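Local coordinates for transketolase (Campylobacter jejuni, PDB 3L84), which belongs to the transketolase family of thiamine diphosphate-binding enzymes and is built from three alpha/beta domains in each chain of a dimer, at residues L348-L351 with A352-L355. Numbering follows the deposited sequence.
Sequences LNVL and AKNL
The last two turns of helix 340-354, in the pyrimidine binding domain, end where Asn354 folds its side-chain amide back onto the carbonyl of Val350. Asn354 ND2 donates to Val350 O at 2.9 Å in a nearly straight bond (174°). The oxygen lies in the plane of the amide, whereas ND2 sits above the plane of the carbonyl. Asn354 N reaches Val350 O at 3.1 Å from the opposite face. With CG beside its own backbone N (chi1 -81°), the Asn354 side chain runs alongside Val350, and ND2 comes within 3.6 Å of Val350 CG1. In the two preceding residues Ala352 N bonds Leu348 O and Lys353 N bonds Asn349 O. The Lys353 chain, bent at chi3 and chi4, folds back over the carbonyl of Asn349, with CG 3.2 Å from Asn349 O. Leu355, the first residue to leave helical geometry, still makes a weak bond from N to Leu351 O, and its CD1 packs 4.3 Å from Leu351 CD2. On the inner side of the helix, Leu348 and Leu351 touch Trp483 of helix 476-488 and Phe358 of strand 358-362. Two donors thus grip Val350 O, and the added amide bond probably helps to fix the rotation of the Asn354 amide, where the regular helical bonding weakens.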
ATOM      1  N   LEU A 348     -18.943   5.606  17.231  1.00  6.49           N
ATOM      2  CA  LEU A 348     -18.540   4.175  17.200  1.00  6.19           C
ATOM      3  C   LEU A 348     -19.033   3.463  18.433  1.00  5.88           C
ATOM      4  O   LEU A 348     -19.528   2.320  18.374  1.00  6.02           O
ATOM      5  CB  LEU A 348     -17.034   4.029  17.110  1.00  6.22           C
ATOM      6  CG  LEU A 348     -16.376   4.403  15.794  1.00  7.34           C
ATOM      7  CD1 LEU A 348     -14.842   4.404  15.958  1.00  6.84           C
ATOM      8  CD2 LEU A 348     -16.857   3.523  14.636  1.00  7.49           C
ATOM      9  N   ASN A 349     -18.965   4.144  19.581  1.00  5.67           N
ATOM     10  CA  ASN A 349     -19.489   3.560  20.819  1.00  6.18           C
ATOM     11  C   ASN A 349     -21.004   3.376  20.816  1.00  6.49           C
ATOM     12  O   ASN A 349     -21.479   2.336  21.255  1.00  6.46           O
ATOM     13  CB  ASN A 349     -19.013   4.391  22.009  1.00  6.12           C
ATOM     14  CG  ASN A 349     -17.636   3.978  22.479  1.00  4.90           C
ATOM     15  OD1 ASN A 349     -17.508   3.149  23.356  1.00  6.68           O
ATOM     16  ND2 ASN A 349     -16.598   4.491  21.829  1.00  5.95           N
ATOM     17  N   VAL A 350     -21.761   4.326  20.289  1.00  5.97           N
ATOM     18  CA  VAL A 350     -23.208   4.175  20.165  1.00  6.32           C
ATOM     19  C   VAL A 350     -23.540   3.020  19.221  1.00  6.44           C
ATOM     20  O   VAL A 350     -24.429   2.210  19.496  1.00  6.31           O
ATOM     21  CB  VAL A 350     -23.837   5.487  19.651  1.00  6.54           C
ATOM     22  CG1 VAL A 350     -25.286   5.280  19.218  1.00  8.97           C
ATOM     23  CG2 VAL A 350     -23.774   6.587  20.738  1.00  8.35           C
ATOM     24  N   LEU A 351     -22.817   2.909  18.117  1.00  6.37           N
ATOM     25  CA  LEU A 351     -23.068   1.830  17.163  1.00  6.57           C
ATOM     26  C   LEU A 351     -22.781   0.477  17.777  1.00  6.50           C
ATOM     27  O   LEU A 351     -23.595  -0.453  17.634  1.00  7.34           O
ATOM     28  CB  LEU A 351     -22.279   2.032  15.861  1.00  7.27           C
ATOM     29  CG  LEU A 351     -22.694   3.271  15.055  1.00  6.71           C
ATOM     30  CD1 LEU A 351     -21.760   3.476  13.842  1.00  8.84           C
ATOM     31  CD2 LEU A 351     -24.107   3.139  14.612  1.00  9.83           C
ATOM     32  N   ALA A 352     -21.676   0.369  18.497  1.00  6.54           N
ATOM     33  CA  ALA A 352     -21.322  -0.906  19.129  1.00  7.92           C
ATOM     34  C   ALA A 352     -22.344  -1.275  20.188  1.00  8.80           C
ATOM     35  O   ALA A 352     -22.595  -2.471  20.378  1.00  9.20           O
ATOM     36  CB  ALA A 352     -19.913  -0.814  19.724  1.00  9.00           C
ATOM     37  N   LYS A 353     -22.919  -0.307  20.898  1.00  8.18           N
ATOM     38  CA  LYS A 353     -23.936  -0.591  21.914  1.00  9.40           C
ATOM     39  C   LYS A 353     -25.229  -1.063  21.293  1.00  8.73           C
ATOM     40  O   LYS A 353     -25.934  -1.897  21.899  1.00 11.06           O
ATOM     41  CB  LYS A 353     -24.206   0.650  22.761  1.00 10.77           C
ATOM     42  CG  LYS A 353     -23.071   0.946  23.679  1.00 17.21           C
ATOM     43  CD  LYS A 353     -23.324   2.199  24.490  1.00 23.57           C
ATOM     44  CE  LYS A 353     -22.070   3.079  24.551  1.00 27.20           C
ATOM     45  NZ  LYS A 353     -22.302   4.530  24.133  1.00 30.44           N
ATOM     46  N   ASN A 354     -25.581  -0.546  20.124  1.00  7.49           N
ATOM     47  CA  ASN A 354     -26.861  -0.820  19.461  1.00  7.61           C
ATOM     48  C   ASN A 354     -26.828  -2.020  18.525  1.00  7.83           C
ATOM     49  O   ASN A 354     -27.879  -2.584  18.234  1.00  9.72           O
ATOM     50  CB  ASN A 354     -27.337   0.400  18.655  1.00  8.63           C
ATOM     51  CG  ASN A 354     -28.016   1.465  19.507  1.00 10.81           C
ATOM     52  OD1 ASN A 354     -29.230   1.428  19.728  1.00 12.43           O
ATOM     53  ND2 ASN A 354     -27.247   2.404  20.004  1.00  9.83           N
ATOM     54  N   LEU A 355     -25.646  -2.433  18.081  1.00  7.42           N
ATOM     55  CA  LEU A 355     -25.520  -3.440  17.037  1.00  7.84           C
ATOM     56  C   LEU A 355     -24.607  -4.540  17.541  1.00  7.10           C
ATOM     57  O   LEU A 355     -23.387  -4.350  17.663  1.00  7.69           O
ATOM     58  CB  LEU A 355     -24.958  -2.811  15.761  1.00  8.54           C
ATOM     59  CG  LEU A 355     -25.826  -1.746  15.095  1.00  7.99           C
ATOM     60  CD1 LEU A 355     -25.039  -0.981  14.064  1.00  8.87           C
ATOM     61  CD2 LEU A 355     -27.114  -2.306  14.489  1.00 10.67           C
TER